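Local atomic coordinates of possible adhesin (Caldicellulosiruptor kronotskyensis, PDB entry 4WA0), a protein that probably mediates attachment of this extremely thermophilic bacterium to cellulose as a tapirin, of which this chain is the C-terminal beta-helix domain. Residues A[22-27]-A[43-48]; A[66-71]-A[89-94]; A[123-128]-A[144-149]; A[187-192]-A[204-209]; A[229-234]-A[352-357]. All coordinates share one frame; numbering follows the deposited sequence.

How the contacts relate
Contacts 1 to 3 join successive coils of the beta-helix, contact 4 lies just past strand 203-205, the outermost strand of its face, and contact 5 pairs two loops outside the coils. Contacts 1 and 2 share a sheet and touch: Ala43 O is 2.8 Å from Asn70 N, and Thr25 OG1 is 2.9 Å from Arg67 NH2. Contact 3 belongs to a different face of the helix, its centre about 21 Å from that of contact 2 and about 15 Å from that of contact 4. Contacts 4 and 5 lie farthest apart, about 51 Å between centres. All five are away from the magnesium site formed by Asp239, Val241, Ser243, Leu246 and Glu275.

Contact 1. Residues A[22-27]-A[43-48]; sequences KNLTVE and AVFNID
Val26 uses both of its backbone polar atoms on the neighbouring strand: its N donates to Val44 O (2.9 Å), and its O accepts from Asn46 N (2.8 Å). One step earlier Val44 N reaches Leu24 O, also at 2.9 Å. The strands run parallel, their axes 14° apart. Short CA-H...O contacts, such as Thr25 CA to Val44 O at 3.2 Å, fill in between the N-H bonds.

Apolar packing falls on the face that carries Val26 and Phe45. The two methyls of Val26 divide the work. CG1, anti to the backbone N, meets Ile47 CG2 at 3.7 Å, while CG2 leans on Phe45 CE1 at 3.8 Å. Leu24 brings CD2 to the edge of the same ring, near its plane.

On the other face a polar pair lies side by side. Glu27 folds back at chi2 (73°), and its OE1 takes a hydrogen bond from Asn46 ND2 at 3.1 Å on its syn side, in the amide plane but 33° out of the carboxylate plane. Thr25 OG1 is bonded instead to Arg67.

Strand 333-337 flanks 24-27 and strand 69-73 flanks 44-47, while Leu24, Val26 and Ile47 pack inward on strands 10-14 and 30-33 across the beta-helix.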
# COMPACT_ATOMS: atom_id res chain seq x y z
N LYS A 22 2.77 -11.10 7.63
CA LYS A 22 3.89 -11.49 6.74
C LYS A 22 3.48 -12.34 5.56
O LYS A 22 2.46 -13.07 5.55
CB LYS A 22 4.87 -12.28 7.59
CG LYS A 22 5.51 -11.35 8.66
CD LYS A 22 6.33 -12.12 9.62
CE LYS A 22 6.72 -11.37 10.87
NZ LYS A 22 7.70 -10.29 10.70
N ASN A 23 4.21 -12.23 4.48
CA ASN A 23 3.95 -13.07 3.26
C ASN A 23 2.53 -12.85 2.71
O ASN A 23 1.80 -13.77 2.41
CB ASN A 23 4.22 -14.50 3.60
CG ASN A 23 5.74 -14.79 3.82
OD1 ASN A 23 6.66 -14.04 3.40
ND2 ASN A 23 6.00 -15.86 4.49
N LEU A 24 2.13 -11.60 2.65
CA LEU A 24 0.86 -11.20 2.09
C LEU A 24 1.05 -10.97 0.61
O LEU A 24 1.91 -10.15 0.23
CB LEU A 24 0.37 -9.91 2.78
CG LEU A 24 -0.89 -9.22 2.18
CD1 LEU A 24 -2.11 -10.12 2.28
CD2 LEU A 24 -1.26 -7.90 2.81
N THR A 25 0.22 -11.62 -0.23
CA THR A 25 0.23 -11.44 -1.66
C THR A 25 -1.12 -10.87 -2.07
O THR A 25 -2.19 -11.40 -1.66
CB THR A 25 0.46 -12.76 -2.43
OG1 THR A 25 1.64 -13.41 -1.99
CG2 THR A 25 0.51 -12.52 -3.93
N VAL A 26 -1.11 -9.74 -2.76
CA VAL A 26 -2.38 -9.08 -3.16
C VAL A 26 -2.31 -8.81 -4.65
O VAL A 26 -1.36 -8.15 -5.13
CB VAL A 26 -2.66 -7.76 -2.45
CG1 VAL A 26 -4.02 -7.18 -2.91
CG2 VAL A 26 -2.67 -7.89 -0.94
N GLU A 27 -3.35 -9.27 -5.36
CA GLU A 27 -3.45 -9.08 -6.79
C GLU A 27 -4.71 -8.36 -7.10
O GLU A 27 -5.82 -8.90 -6.79
CB GLU A 27 -3.44 -10.48 -7.47
CG GLU A 27 -3.77 -10.51 -8.95
CD GLU A 27 -2.70 -9.98 -9.86
OE1 GLU A 27 -1.59 -9.69 -9.44
OE2 GLU A 27 -2.97 -9.86 -11.07
N ALA A 43 5.72 -8.70 1.63
CA ALA A 43 4.57 -8.18 0.86
C ALA A 43 4.89 -8.25 -0.62
O ALA A 43 5.84 -7.66 -1.07
CB ALA A 43 4.24 -6.77 1.28
N VAL A 44 3.98 -8.87 -1.36
CA VAL A 44 4.03 -8.89 -2.81
C VAL A 44 2.69 -8.40 -3.35
O VAL A 44 1.69 -9.08 -3.24
CB VAL A 44 4.38 -10.27 -3.39
CG1 VAL A 44 4.40 -10.16 -4.90
CG2 VAL A 44 5.72 -10.75 -2.94
N PHE A 45 2.67 -7.17 -3.87
CA PHE A 45 1.44 -6.54 -4.33
C PHE A 45 1.54 -6.26 -5.83
O PHE A 45 2.60 -5.76 -6.34
CB PHE A 45 1.22 -5.20 -3.61
CG PHE A 45 1.03 -5.23 -2.12
CD1 PHE A 45 0.80 -6.39 -1.37
CD2 PHE A 45 1.04 -4.01 -1.43
CE1 PHE A 45 0.63 -6.34 -0.01
CE2 PHE A 45 0.86 -3.97 -0.07
CZ PHE A 45 0.63 -5.13 0.64
N ASN A 46 0.42 -6.41 -6.50
CA ASN A 46 0.24 -5.87 -7.84
C ASN A 46 -1.15 -5.22 -7.81
O ASN A 46 -2.16 -5.91 -8.07
CB ASN A 46 0.31 -6.96 -8.87
CG ASN A 46 0.07 -6.46 -10.29
OD1 ASN A 46 0.53 -5.36 -10.67
ND2 ASN A 46 -0.57 -7.29 -11.11
N ILE A 47 -1.20 -3.93 -7.43
CA ILE A 47 -2.42 -3.22 -7.16
C ILE A 47 -2.50 -1.89 -7.83
O ILE A 47 -1.53 -1.40 -8.42
CB ILE A 47 -2.62 -3.04 -5.61
CG1 ILE A 47 -1.48 -2.20 -5.01
CG2 ILE A 47 -2.80 -4.41 -4.98
CD1 ILE A 47 -1.53 -2.04 -3.52
N ASP A 48 -3.68 -1.29 -7.80
CA ASP A 48 -3.86 -0.02 -8.45
C ASP A 48 -3.44 1.15 -7.60
O ASP A 48 -2.76 2.04 -8.09
CB ASP A 48 -5.32 0.22 -8.81
CG ASP A 48 -5.86 -0.77 -9.86
OD1 ASP A 48 -5.18 -1.04 -10.85
OD2 ASP A 48 -7.01 -1.26 -9.76

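Contact 2. Residues A[66-71]-A[89-94]; sequences CRDNNI and SPRSTN
Arg91 lays its guanidinium over the backbone at Arg67, whose N sits 3.5 Å above the plane, toward the rim. NH1 stays 4.2 Å from Asp68 OD1, too far for a salt bridge, and a water in the guanidinium plane joins the two groups: it accepts from Arg91 NH1 at 2.9 Å and donates to Asp68 OD1, with a longer bond to Pro90 O. NE and NH2 of Arg91 are held by the carbonyls of Asp61 and Asp63.

At Ser92 the backbone N meets the same Asp68 OD1 at 2.8 Å, from above the carboxylate plane (62° out of it). In effect the carboxylate opens the pairing one step before the backbone takes over. Ser92 O then accepts from Asn69 N, and the segments settle into parallel strands, the stacking of one coil on the next that builds a beta-helix.

Thr93 runs alongside Asn69 and takes Asn69 ND2 on its OG1 at 3.0 Å, in the amide plane. Gln60 is a second partner of that hydroxyl, and Ala43 N holds the amide oxygen of Asn69.

Asn94 completes the pairing: its N bonds Asn69 O (2.9 Å) and its O receives Ile71 N (2.9 Å), while its OD1 turns to Ser113 N on the next coil.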
# COMPACT_ATOMS: atom_id res chain seq x y z
N CYS A 66 10.36 -16.13 5.15
CA CYS A 66 9.92 -14.85 4.61
C CYS A 66 10.56 -14.66 3.24
O CYS A 66 11.06 -15.61 2.60
CB CYS A 66 10.23 -13.71 5.56
SG CYS A 66 9.09 -12.26 5.33
N ARG A 67 10.58 -13.43 2.78
CA ARG A 67 10.94 -13.14 1.38
C ARG A 67 11.04 -11.63 1.22
O ARG A 67 10.87 -10.87 2.17
CB ARG A 67 9.96 -13.72 0.39
CG ARG A 67 8.58 -13.08 0.45
CD ARG A 67 7.49 -13.93 -0.25
NE ARG A 67 6.24 -13.24 -0.11
CZ ARG A 67 5.09 -13.64 -0.57
NH1 ARG A 67 5.01 -14.80 -1.21
NH2 ARG A 67 4.02 -12.90 -0.41
N ASP A 68 11.36 -11.20 0.02
CA ASP A 68 11.56 -9.76 -0.25
C ASP A 68 10.17 -9.14 -0.41
O ASP A 68 9.21 -9.86 -0.63
CB ASP A 68 12.34 -9.55 -1.55
CG ASP A 68 13.83 -9.97 -1.45
OD1 ASP A 68 14.44 -9.85 -0.39
OD2 ASP A 68 14.38 -10.38 -2.51
N ASN A 69 10.11 -7.82 -0.34
CA ASN A 69 8.89 -7.08 -0.67
C ASN A 69 8.99 -6.74 -2.11
O ASN A 69 10.05 -6.22 -2.58
CB ASN A 69 8.84 -5.83 0.17
CG ASN A 69 8.80 -6.11 1.64
OD1 ASN A 69 7.96 -6.87 2.15
ND2 ASN A 69 9.77 -5.52 2.38
N ASN A 70 7.90 -6.92 -2.80
CA ASN A 70 7.81 -6.56 -4.22
C ASN A 70 6.44 -5.92 -4.48
O ASN A 70 5.43 -6.59 -4.65
CB ASN A 70 7.99 -7.83 -5.00
CG ASN A 70 8.15 -7.60 -6.48
OD1 ASN A 70 8.47 -6.51 -6.88
ND2 ASN A 70 8.10 -8.70 -7.26
N ILE A 71 6.44 -4.59 -4.49
CA ILE A 71 5.21 -3.81 -4.40
C ILE A 71 5.10 -3.09 -5.72
O ILE A 71 5.94 -2.25 -6.02
CB ILE A 71 5.24 -2.88 -3.18
CG1 ILE A 71 5.19 -3.73 -1.89
CG2 ILE A 71 4.14 -1.86 -3.27
CD1 ILE A 71 5.52 -2.97 -0.67
N SER A 89 19.28 -6.73 6.54
CA SER A 89 20.07 -7.55 5.57
C SER A 89 19.66 -9.03 5.59
O SER A 89 19.46 -9.57 6.65
CB SER A 89 21.58 -7.48 5.87
OG SER A 89 22.31 -8.57 5.28
N PRO A 90 19.57 -9.71 4.44
CA PRO A 90 19.98 -9.28 3.11
C PRO A 90 18.72 -9.03 2.24
O PRO A 90 18.74 -9.15 0.99
CB PRO A 90 20.63 -10.54 2.57
CG PRO A 90 19.75 -11.63 3.08
CD PRO A 90 19.42 -11.18 4.48
N ARG A 91 17.66 -8.55 2.85
CA ARG A 91 16.42 -8.45 2.16
C ARG A 91 16.35 -7.23 1.25
O ARG A 91 17.07 -6.25 1.42
CB ARG A 91 15.24 -8.42 3.17
CG ARG A 91 15.00 -9.68 3.90
CD ARG A 91 14.58 -10.77 2.92
NE ARG A 91 14.23 -12.01 3.59
CZ ARG A 91 14.43 -13.20 3.08
NH1 ARG A 91 15.05 -13.30 1.90
NH2 ARG A 91 14.01 -14.27 3.73
N SER A 92 15.43 -7.29 0.27
CA SER A 92 15.17 -6.16 -0.59
C SER A 92 13.72 -5.69 -0.46
O SER A 92 12.82 -6.48 -0.15
CB SER A 92 15.44 -6.52 -2.06
OG SER A 92 16.83 -6.71 -2.28
N THR A 93 13.54 -4.40 -0.67
CA THR A 93 12.22 -3.76 -0.79
C THR A 93 12.13 -3.11 -2.14
O THR A 93 12.75 -2.08 -2.39
CB THR A 93 11.97 -2.75 0.33
OG1 THR A 93 11.82 -3.48 1.54
CG2 THR A 93 10.63 -2.00 0.15
N ASN A 94 11.42 -3.73 -3.05
CA ASN A 94 11.29 -3.19 -4.39
C ASN A 94 9.92 -2.55 -4.58
O ASN A 94 8.91 -3.17 -4.20
CB ASN A 94 11.43 -4.29 -5.37
CG ASN A 94 12.75 -5.01 -5.17
OD1 ASN A 94 13.79 -4.39 -5.22
ND2 ASN A 94 12.70 -6.30 -4.86
O HOH W 1 16.58 -11.51 0.26

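Contact 3. Residues A[123-128]-A[144-149]; sequences SNVKLA and GTLEVI
Val125 and Leu127 are stitched to segment 144-149 through both N and O, and this backbone seam is the tight part of the contact. Val125 N donates to Thr145 O at 2.8 Å and Leu127 N to Glu147 O at 2.8 Å, while Glu147 N and Ile149 N answer to Val125 O and Leu127 O. The axes of the two short strands are parallel, 0° apart. At the start the seam is made differently: Asn124 OD1 stands in for a backbone carbonyl, taking Thr145 N at 2.9 Å in the carbonyl plane and on a lone pair, and the other end of that amide is bonded to Glu105. The chain corners at Gly144, whose N reaches Ser123 O by a more bent bond (142° at the hydrogen).

Inside the beta-helix, Leu146 points CD1 at Val125 CG1 (4.0 Å). Leu127 also packs on Val132, Met134 and Val154, and Val148 on Val154.

The outward face is looser at Lys126 and Glu147. Both put CG anti to the backbone N (chi1 near 180°) and stretch out alongside each other, so the carboxylate lies along the lysine methylenes, Glu147 OE1 to Lys126 CD 3.7 Å. The charged ends do not close: Lys126 NZ is 4.4 Å from Glu147 OE2, which also has a long, weak ion pair with Arg170. Further on, Ala128 and Ile149 close that face up again, CB to CG1 3.7 Å.

The two coils are thus held by backbone hydrogen bonds and interior aliphatic side chains, to which the surface charges probably add only a mild, partly solvent-screened attraction.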
# COMPACT_ATOMS: atom_id res chain seq x y z
N SER A 123 8.68 17.37 1.69
CA SER A 123 9.79 17.48 2.61
C SER A 123 11.04 16.84 2.01
O SER A 123 11.33 17.01 0.81
CB SER A 123 9.35 16.92 3.99
OG SER A 123 10.37 17.04 4.97
N ASN A 124 11.81 16.15 2.81
CA ASN A 124 13.04 15.54 2.38
C ASN A 124 12.83 14.12 1.87
O ASN A 124 11.94 13.36 2.33
CB ASN A 124 14.01 15.52 3.53
CG ASN A 124 14.12 16.88 4.20
OD1 ASN A 124 14.40 17.91 3.55
ND2 ASN A 124 13.99 16.87 5.48
N VAL A 125 13.75 13.72 0.97
CA VAL A 125 13.85 12.37 0.47
C VAL A 125 15.26 11.86 0.79
O VAL A 125 16.20 12.42 0.30
CB VAL A 125 13.52 12.22 -1.01
CG1 VAL A 125 13.70 10.79 -1.51
CG2 VAL A 125 12.11 12.72 -1.28
N LYS A 126 15.38 10.89 1.69
CA LYS A 126 16.66 10.38 2.21
C LYS A 126 16.82 8.91 1.82
O LYS A 126 15.93 8.12 2.14
CB LYS A 126 16.69 10.57 3.69
CG LYS A 126 18.02 10.11 4.22
CD LYS A 126 18.13 10.22 5.70
CE LYS A 126 19.43 9.49 6.10
NZ LYS A 126 19.75 9.85 7.50
N LEU A 127 17.83 8.63 1.02
CA LEU A 127 18.21 7.23 0.71
C LEU A 127 19.54 6.96 1.38
O LEU A 127 20.46 7.73 1.22
CB LEU A 127 18.40 7.01 -0.75
CG LEU A 127 17.13 7.00 -1.58
CD1 LEU A 127 16.72 8.39 -1.81
CD2 LEU A 127 17.52 6.46 -2.96
N ALA A 128 19.57 5.90 2.21
CA ALA A 128 20.80 5.59 3.01
C ALA A 128 21.07 4.11 3.04
O ALA A 128 20.28 3.35 3.60
CB ALA A 128 20.66 6.14 4.40
N GLY A 144 12.14 19.74 0.04
CA GLY A 144 13.32 19.78 0.85
C GLY A 144 14.57 19.26 0.15
O GLY A 144 14.86 19.57 -1.00
N THR A 145 15.31 18.44 0.86
CA THR A 145 16.55 17.96 0.43
C THR A 145 16.39 16.54 -0.13
O THR A 145 15.69 15.73 0.47
CB THR A 145 17.59 17.93 1.59
OG1 THR A 145 17.72 19.26 2.17
CG2 THR A 145 18.95 17.33 1.16
N LEU A 146 17.09 16.27 -1.20
CA LEU A 146 17.33 14.92 -1.73
C LEU A 146 18.72 14.54 -1.18
O LEU A 146 19.73 15.10 -1.57
CB LEU A 146 17.28 14.91 -3.24
CG LEU A 146 17.66 13.58 -3.93
CD1 LEU A 146 16.81 12.43 -3.43
CD2 LEU A 146 17.65 13.66 -5.48
N GLU A 147 18.75 13.58 -0.26
CA GLU A 147 19.97 13.14 0.44
C GLU A 147 20.21 11.71 0.01
O GLU A 147 19.35 10.82 0.21
CB GLU A 147 19.73 13.21 1.97
CG GLU A 147 20.98 12.78 2.68
CD GLU A 147 20.90 12.93 4.20
OE1 GLU A 147 19.82 13.33 4.70
OE2 GLU A 147 21.93 12.61 4.83
N VAL A 148 21.37 11.44 -0.54
CA VAL A 148 21.73 10.15 -1.10
C VAL A 148 23.07 9.72 -0.52
O VAL A 148 24.12 10.29 -0.88
CB VAL A 148 21.80 10.19 -2.65
CG1 VAL A 148 21.93 8.81 -3.27
CG2 VAL A 148 20.61 10.93 -3.30
N ILE A 149 23.06 8.80 0.43
CA ILE A 149 24.26 8.50 1.24
C ILE A 149 24.53 7.00 1.42
O ILE A 149 23.62 6.14 1.28
CB ILE A 149 24.25 9.22 2.62
CG1 ILE A 149 23.22 8.67 3.61
CG2 ILE A 149 24.06 10.75 2.40
CD1 ILE A 149 23.34 9.21 4.98

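Contact 4. Residues A[187-192]-A[204-209]; sequences TTPDAS and ISYSSS
Ser207 sits against Thr187 and Thr188 and grips them twice. Its backbone N bonds Thr187 O at 3.1 Å, arriving from well above the carbonyl plane (72° out of it). Its hydroxyl pairs with the hydroxyl of Thr188, OG to OG1 2.7 Å, and either could be the donor. With chi1 at -67° the serine OG lies beside its own N, which also brings it to within 3.1 Å of Thr187 C. The positive phi of Ser207 (45°) turns the chain away from strand 203-205 just here.

Tyr206 presents its ring to Pro189, the two side chains crossing at about a right angle. Pro189 CD comes within 3.4 Å of Tyr206 CD1, and CG reaches CE1 at 4.0 Å. Ile204 CG2 covers the centre of one ring face, 3.5 Å above the plane, and Ile194 of helix 191-195 touches both Tyr206 and Pro189.

Thr187 takes part through its backbone, its own hydroxyl being bonded to Asn165 O and Ser166. A little beyond, Asp190 is the N-cap of helix 191-195.

Strand 203-205 is the outermost of its face, so this is a surface turn that, with the short helix 191-195, covers the terminal coil of the beta-helix, consistent with a capping role.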
# COMPACT_ATOMS: atom_id res chain seq x y z
N THR A 187 19.47 25.61 -4.53
CA THR A 187 20.76 25.96 -3.87
C THR A 187 21.88 25.31 -4.63
O THR A 187 21.67 24.56 -5.64
CB THR A 187 20.73 25.41 -2.40
OG1 THR A 187 20.53 23.97 -2.41
CG2 THR A 187 19.60 26.06 -1.58
N THR A 188 23.09 25.57 -4.16
CA THR A 188 24.32 25.00 -4.74
C THR A 188 24.99 24.08 -3.72
O THR A 188 25.23 24.49 -2.56
CB THR A 188 25.34 26.11 -5.17
OG1 THR A 188 24.74 26.90 -6.20
CG2 THR A 188 26.62 25.48 -5.67
N PRO A 189 25.15 22.82 -4.08
CA PRO A 189 25.73 21.90 -3.12
C PRO A 189 27.22 22.08 -2.87
O PRO A 189 27.88 22.98 -3.41
CB PRO A 189 25.51 20.50 -3.72
CG PRO A 189 24.81 20.69 -5.00
CD PRO A 189 24.74 22.18 -5.34
N ASP A 190 27.73 21.25 -1.95
CA ASP A 190 29.15 21.19 -1.67
C ASP A 190 29.98 20.42 -2.67
O ASP A 190 29.46 19.67 -3.53
CB ASP A 190 29.39 20.77 -0.20
CG ASP A 190 29.19 19.33 0.11
OD1 ASP A 190 29.01 18.44 -0.72
OD2 ASP A 190 29.28 19.07 1.36
N ALA A 191 31.28 20.58 -2.60
CA ALA A 191 32.14 19.95 -3.63
C ALA A 191 31.99 18.45 -3.73
O ALA A 191 31.97 17.91 -4.80
CB ALA A 191 33.61 20.33 -3.50
N SER A 192 31.89 17.79 -2.58
CA SER A 192 31.81 16.33 -2.59
C SER A 192 30.56 15.85 -3.33
O SER A 192 30.62 14.95 -4.20
CB SER A 192 31.81 15.75 -1.18
OG SER A 192 33.13 15.77 -0.64
N ILE A 204 22.23 20.34 -15.34
CA ILE A 204 22.01 20.69 -13.94
C ILE A 204 21.93 22.19 -13.85
O ILE A 204 22.91 22.85 -14.26
CB ILE A 204 23.15 20.17 -13.04
CG1 ILE A 204 23.34 18.69 -13.30
CG2 ILE A 204 22.78 20.44 -11.58
CD1 ILE A 204 24.59 18.07 -12.74
N SER A 205 20.87 22.74 -13.24
CA SER A 205 20.71 24.17 -13.05
C SER A 205 20.82 24.36 -11.57
O SER A 205 19.88 24.01 -10.82
CB SER A 205 19.38 24.70 -13.56
OG SER A 205 19.24 24.44 -14.97
N TYR A 206 21.98 24.86 -11.14
CA TYR A 206 22.24 25.08 -9.69
C TYR A 206 21.74 26.40 -9.25
O TYR A 206 21.83 27.37 -10.00
CB TYR A 206 23.70 24.97 -9.39
CG TYR A 206 24.40 23.64 -9.65
CD1 TYR A 206 24.33 22.61 -8.72
CD2 TYR A 206 25.26 23.45 -10.75
CE1 TYR A 206 25.00 21.43 -8.91
CE2 TYR A 206 25.98 22.27 -10.91
CZ TYR A 206 25.84 21.27 -9.97
OH TYR A 206 26.47 20.07 -10.08
N SER A 207 21.19 26.54 -8.03
CA SER A 207 20.65 27.81 -7.53
C SER A 207 19.78 28.49 -8.59
O SER A 207 20.00 29.66 -8.98
CB SER A 207 21.75 28.75 -7.04
OG SER A 207 22.33 28.16 -5.87
N SER A 208 18.78 27.72 -9.02
CA SER A 208 17.94 27.99 -10.18
C SER A 208 16.70 28.61 -9.65
O SER A 208 16.29 28.37 -8.51
CB SER A 208 17.63 26.60 -10.90
OG SER A 208 16.68 26.78 -11.89
N SER A 209 16.07 29.50 -10.42
CA SER A 209 14.77 30.09 -10.07
C SER A 209 13.71 29.37 -10.97
O SER A 209 13.72 29.49 -12.20
CB SER A 209 14.72 31.62 -10.34
OG SER A 209 15.75 32.35 -9.68

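Contact 5. Residues A[229-234]-A[352-357]; sequences SGLLTT and TGIQPS
The flat groups here are peptide units, and that of Thr352 is flanked by two leucines. Leu232 sets CD1 over one of its faces, 3.6 Å from Thr352 C. Leu231 CD1 lies toward the other side, past the oxygen, 3.5 Å from Thr352 O. That oxygen also takes Leu232 N, nearly head-on, at 2.8 Å. Ser229 O accepts from Gln355 N at 3.1 Å, the donor tilted only 20° from the carbonyl plane, and Ile354 CG2 also touches this oxygen, at 3.4 Å.

Between these two bonds the segments, which run roughly antiparallel, bring Gly230 O and Gly353 O to 3.1 Å from each other. Both are acceptors, so the approach is probably unfavourable in itself and tolerated for the bonds beside it. Gly230 and Gly353 both have positive phi (91° and 79°).

Leu231 and Ile354 lie side by side, CD1 to CG1 3.9 Å. Ile354 also touches Pro7, and Leu231 touches Lys15 and Arg297.

Gly353 follows helix 342-352, and residues 229-234 belong to the loop between helix 217-224 and strand 247-251. The contact therefore lays the C-terminal tail along that loop, with Arg225 reaching Ser357 O and Arg297 holding Thr234 O.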
# COMPACT_ATOMS: atom_id res chain seq x y z
N SER A 229 -17.47 8.46 4.78
CA SER A 229 -18.68 9.30 4.84
C SER A 229 -19.88 8.41 4.94
O SER A 229 -20.03 7.51 4.11
CB SER A 229 -18.88 10.11 3.53
OG SER A 229 -17.81 11.00 3.32
N GLY A 230 -20.74 8.69 5.92
CA GLY A 230 -22.01 7.99 6.06
C GLY A 230 -22.00 6.75 6.93
O GLY A 230 -23.04 6.23 7.28
N LEU A 231 -20.81 6.26 7.29
CA LEU A 231 -20.68 5.06 8.06
C LEU A 231 -21.48 5.13 9.35
O LEU A 231 -21.24 6.00 10.20
CB LEU A 231 -19.19 4.84 8.42
CG LEU A 231 -18.90 3.59 9.26
CD1 LEU A 231 -19.38 2.30 8.62
CD2 LEU A 231 -17.44 3.50 9.64
N LEU A 232 -22.33 4.15 9.51
CA LEU A 232 -23.13 3.94 10.72
C LEU A 232 -22.32 3.37 11.86
O LEU A 232 -21.22 2.90 11.66
CB LEU A 232 -24.17 2.90 10.38
CG LEU A 232 -25.16 3.23 9.24
CD1 LEU A 232 -25.95 1.96 8.88
CD2 LEU A 232 -26.11 4.35 9.62
N THR A 233 -22.91 3.34 13.05
CA THR A 233 -22.27 2.70 14.22
C THR A 233 -23.00 1.45 14.68
O THR A 233 -22.52 0.80 15.63
CB THR A 233 -22.17 3.69 15.40
OG1 THR A 233 -23.46 4.30 15.58
CG2 THR A 233 -21.13 4.78 15.08
N THR A 234 -24.14 1.15 14.03
CA THR A 234 -24.84 -0.12 14.14
C THR A 234 -23.81 -1.25 14.11
O THR A 234 -22.95 -1.29 13.22
CB THR A 234 -25.73 -0.32 12.87
OG1 THR A 234 -26.35 0.91 12.50
CG2 THR A 234 -26.83 -1.29 13.11
N THR A 352 -23.75 -1.02 6.45
CA THR A 352 -22.74 -0.05 6.89
C THR A 352 -23.10 1.41 6.68
O THR A 352 -22.62 2.28 7.43
CB THR A 352 -21.44 -0.31 6.17
OG1 THR A 352 -21.59 -0.01 4.77
CG2 THR A 352 -21.02 -1.80 6.41
N GLY A 353 -23.88 1.70 5.63
CA GLY A 353 -24.30 3.02 5.32
C GLY A 353 -23.28 3.87 4.62
O GLY A 353 -23.54 5.07 4.41
N ILE A 354 -22.15 3.31 4.20
CA ILE A 354 -21.15 4.17 3.54
C ILE A 354 -21.72 4.62 2.20
O ILE A 354 -22.27 3.81 1.46
CB ILE A 354 -19.73 3.59 3.37
CG1 ILE A 354 -19.27 3.07 4.75
CG2 ILE A 354 -18.79 4.67 2.77
CD1 ILE A 354 -17.80 2.72 4.90
N GLN A 355 -21.60 5.94 1.98
CA GLN A 355 -22.16 6.66 0.85
C GLN A 355 -21.07 7.61 0.42
O GLN A 355 -20.86 8.67 1.05
CB GLN A 355 -23.38 7.47 1.28
CG GLN A 355 -24.55 6.65 1.81
CD GLN A 355 -25.14 7.23 3.10
OE1 GLN A 355 -24.87 8.38 3.47
NE2 GLN A 355 -25.94 6.42 3.80
N PRO A 356 -20.31 7.24 -0.61
CA PRO A 356 -19.24 8.16 -0.97
C PRO A 356 -19.76 9.47 -1.57
O PRO A 356 -20.77 9.48 -2.25
CB PRO A 356 -18.38 7.33 -1.96
CG PRO A 356 -18.58 5.91 -1.49
CD PRO A 356 -20.06 5.87 -1.12
N SER A 357 -19.08 10.57 -1.27
CA SER A 357 -19.42 11.92 -1.74
C SER A 357 -19.27 12.00 -3.27
O SER A 357 -18.24 11.58 -3.81
CB SER A 357 -18.51 12.97 -1.06
OG SER A 357 -18.29 12.67 0.32